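Local structure of serine-rich secreted cell wall anchored (LPXTG-motif ) protein (5NXK) at residues A[186-191]-A[201-206]. The protein probably acts as a bacterial surface adhesin, mediating attachment of Lactobacillus reuteri to its host in the gut. Sequence-based numbering, arbitrary orientation.
Sequences IDMWLL and STVTVG
Leu190 sets its two methyls against strand 201-205, CD1 on the side chain of Val203 and CD2 on the main chain at Thr202. Leu190 CD1 meets Val203 CG2 at 3.5 Å, the two side chains crossing at about a right angle. Leu190 CD2 lies 3.3 Å from Thr202 O, a van der Waals contact of a methyl with a polar atom. Val203 offers the methyl anti to its carbonyl carbon, beside the backbone N, because CG1 is anti to the backbone N (chi1 176°). Val203 CG2 also reaches the extended chain of Met188 more loosely, at 4.2 Å from Met188 SD. Ser201 closes the other end, where the backbones come nearest: Ser201 CB packs on Leu190 CB at 3.7 Å. Its hydroxyl lies beside the backbone of Leu190, with Ser201 OG 3.4 Å from Leu190 O, but its hydrogen bond is made with Ser166 O. No hydrogen bond joins the two strands; their axes approach to 6.9 Å and run at 144°, as befits members of different sheets facing each other through side chains. The side chains of Met188, Leu190, Ser201 and Val203 start toward the partner strand, whereas Leu191 and Thr202 start away from it. The layer continues along the solenoid, with Leu225 touching Leu190 and Phe233 touching Val203, while Met213 from a third side packs on Met188. This largely apolar interior, filled from strands of separate parallel sheets within successive coils, is characteristic of the right-handed parallel beta-helix, the beta-solenoid of pectate lyase-like proteins.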
ATOM      1  N   ILE A 186      -1.789 -10.698   4.203  1.00 25.41           N
ATOM      2  CA  ILE A 186      -1.055 -10.272   3.012  1.00 27.53           C
ATOM      3  C   ILE A 186      -0.422  -8.899   3.279  1.00 26.94           C
ATOM      4  O   ILE A 186      -1.074  -8.041   3.856  1.00 24.48           O
ATOM      5  CB  ILE A 186      -1.990 -10.217   1.765  1.00 20.25           C
ATOM      6  CG1 ILE A 186      -2.668 -11.577   1.548  1.00 24.65           C
ATOM      7  CG2 ILE A 186      -1.214  -9.794   0.515  1.00 21.80           C
ATOM      8  CD1 ILE A 186      -3.725 -11.559   0.447  1.00 24.44           C
ATOM      9  N   ASP A 187       0.843  -8.701   2.898  1.00 24.27           N
ATOM     10  CA  ASP A 187       1.489  -7.399   3.098  1.00 20.02           C
ATOM     11  C   ASP A 187       1.046  -6.385   2.034  1.00 23.99           C
ATOM     12  O   ASP A 187       0.713  -5.246   2.356  1.00 28.40           O
ATOM     13  CB  ASP A 187       3.018  -7.517   3.079  1.00 22.48           C
ATOM     14  CG  ASP A 187       3.575  -8.392   4.215  1.00 33.51           C
ATOM     15  OD1 ASP A 187       2.884  -8.601   5.240  1.00 31.60           O
ATOM     16  OD2 ASP A 187       4.727  -8.865   4.079  1.00 33.61           O
ATOM     17  N   MET A 188       1.049  -6.800   0.768  1.00 22.00           N
ATOM     18  CA  MET A 188       0.632  -5.918  -0.335  1.00 24.92           C
ATOM     19  C   MET A 188      -0.294  -6.682  -1.259  1.00 25.93           C
ATOM     20  O   MET A 188       0.113  -7.678  -1.849  1.00 25.87           O
ATOM     21  CB  MET A 188       1.829  -5.420  -1.142  1.00 23.58           C
ATOM     22  CG  MET A 188       2.793  -4.512  -0.398  1.00 32.36           C
ATOM     23  SD  MET A 188       4.215  -4.123  -1.461  1.00 30.71           S
ATOM     24  CE  MET A 188       5.084  -2.939  -0.435  1.00 29.12           C
ATOM     25  N   TRP A 189      -1.531  -6.220  -1.396  1.00 23.21           N
ATOM     26  CA  TRP A 189      -2.473  -6.864  -2.290  1.00 21.26           C
ATOM     27  C   TRP A 189      -2.894  -5.857  -3.347  1.00 25.88           C
ATOM     28  O   TRP A 189      -3.577  -4.882  -3.044  1.00 23.85           O
ATOM     29  CB  TRP A 189      -3.707  -7.377  -1.529  1.00 22.76           C
ATOM     30  CG  TRP A 189      -4.564  -8.313  -2.330  1.00 24.15           C
ATOM     31  CD1 TRP A 189      -4.412  -8.643  -3.645  1.00 24.14           C
ATOM     32  CD2 TRP A 189      -5.687  -9.075  -1.855  1.00 26.88           C
ATOM     33  NE1 TRP A 189      -5.369  -9.548  -4.019  1.00 24.26           N
ATOM     34  CE2 TRP A 189      -6.161  -9.833  -2.941  1.00 22.44           C
ATOM     35  CE3 TRP A 189      -6.336  -9.183  -0.618  1.00 26.91           C
ATOM     36  CZ2 TRP A 189      -7.259 -10.691  -2.830  1.00 25.86           C
ATOM     37  CZ3 TRP A 189      -7.420 -10.039  -0.511  1.00 25.18           C
ATOM     38  CH2 TRP A 189      -7.871 -10.781  -1.608  1.00 26.30           C
ATOM     39  N   LEU A 190      -2.481  -6.103  -4.585  1.00 21.57           N
ATOM     40  CA  LEU A 190      -2.811  -5.226  -5.697  1.00 21.78           C
ATOM     41  C   LEU A 190      -3.722  -6.007  -6.626  1.00 24.83           C
ATOM     42  O   LEU A 190      -3.318  -7.014  -7.209  1.00 30.67           O
ATOM     43  CB  LEU A 190      -1.563  -4.744  -6.435  1.00 21.58           C
ATOM     44  CG  LEU A 190      -0.522  -3.931  -5.647  1.00 22.81           C
ATOM     45  CD1 LEU A 190       0.461  -4.831  -4.894  1.00 19.25           C
ATOM     46  CD2 LEU A 190       0.221  -2.945  -6.558  1.00 21.40           C
ATOM     47  N   LEU A 191      -4.960  -5.542  -6.733  1.00 23.82           N
ATOM     48  CA  LEU A 191      -6.000  -6.238  -7.482  1.00 20.83           C
ATOM     49  C   LEU A 191      -6.711  -5.257  -8.414  1.00 20.02           C
ATOM     50  O   LEU A 191      -6.968  -4.114  -8.035  1.00 23.06           O
ATOM     51  CB  LEU A 191      -7.008  -6.883  -6.509  1.00 20.82           C
ATOM     52  CG  LEU A 191      -8.201  -7.689  -7.045  1.00 26.68           C
ATOM     53  CD1 LEU A 191      -8.531  -8.863  -6.098  1.00 20.06           C
ATOM     54  CD2 LEU A 191      -9.443  -6.792  -7.256  1.00 24.35           C
ATOM     55  N   SER A 201      -1.346  -4.256 -12.330  1.00 21.22           N
ATOM     56  CA  SER A 201      -0.936  -4.232 -10.926  1.00 22.86           C
ATOM     57  C   SER A 201       0.579  -4.385 -10.837  1.00 23.71           C
ATOM     58  O   SER A 201       1.126  -5.407 -11.253  1.00 22.19           O
ATOM     59  CB  SER A 201      -1.630  -5.346 -10.132  1.00 22.94           C
ATOM     60  OG  SER A 201      -3.031  -5.122 -10.055  1.00 20.82           O
ATOM     61  N   THR A 202       1.240  -3.407 -10.223  1.00 22.24           N
ATOM     62  CA  THR A 202       2.706  -3.322 -10.250  1.00 23.85           C
ATOM     63  C   THR A 202       3.316  -2.910  -8.924  1.00 22.19           C
ATOM     64  O   THR A 202       2.855  -1.967  -8.309  1.00 23.28           O
ATOM     65  CB  THR A 202       3.177  -2.307 -11.310  1.00 25.04           C
ATOM     66  OG1 THR A 202       2.751  -2.747 -12.599  1.00 28.61           O
ATOM     67  CG2 THR A 202       4.691  -2.183 -11.320  1.00 25.13           C
ATOM     68  N   VAL A 203       4.332  -3.641  -8.478  1.00 19.66           N
ATOM     69  CA  VAL A 203       5.198  -3.191  -7.387  1.00 21.79           C
ATOM     70  C   VAL A 203       6.582  -2.929  -7.944  1.00 23.82           C
ATOM     71  O   VAL A 203       7.132  -3.782  -8.645  1.00 21.47           O
ATOM     72  CB  VAL A 203       5.291  -4.221  -6.258  1.00 21.74           C
ATOM     73  CG1 VAL A 203       6.286  -3.753  -5.166  1.00 19.28           C
ATOM     74  CG2 VAL A 203       3.900  -4.472  -5.672  1.00 22.92           C
ATOM     75  N   THR A 204       7.136  -1.747  -7.686  1.00 20.23           N
ATOM     76  CA  THR A 204       8.510  -1.479  -8.125  1.00 19.44           C
ATOM     77  C   THR A 204       9.381  -1.148  -6.925  1.00 23.57           C
ATOM     78  O   THR A 204       8.897  -0.598  -5.938  1.00 24.00           O
ATOM     79  CB  THR A 204       8.615  -0.306  -9.122  1.00 21.85           C
ATOM     80  OG1 THR A 204       8.275   0.921  -8.454  1.00 24.41           O
ATOM     81  CG2 THR A 204       7.679  -0.516 -10.293  1.00 24.16           C
ATOM     82  N   VAL A 205      10.646  -1.531  -6.988  1.00 19.46           N
ATOM     83  CA  VAL A 205      11.616  -1.110  -5.991  1.00 24.06           C
ATOM     84  C   VAL A 205      12.709  -0.336  -6.742  1.00 26.14           C
ATOM     85  O   VAL A 205      13.382  -0.894  -7.614  1.00 25.39           O
ATOM     86  CB  VAL A 205      12.208  -2.308  -5.217  1.00 22.50           C
ATOM     87  CG1 VAL A 205      13.186  -1.821  -4.141  1.00 21.87           C
ATOM     88  CG2 VAL A 205      11.092  -3.146  -4.587  1.00 23.47           C
ATOM     89  N   GLY A 206      12.872   0.952  -6.436  1.00 23.59           N
ATOM     90  CA  GLY A 206      13.712   1.816  -7.259  1.00 22.87           C
ATOM     91  C   GLY A 206      15.213   1.601  -7.079  1.00 27.57           C
ATOM     92  O   GLY A 206      15.642   0.851  -6.189  1.00 27.04           O
TER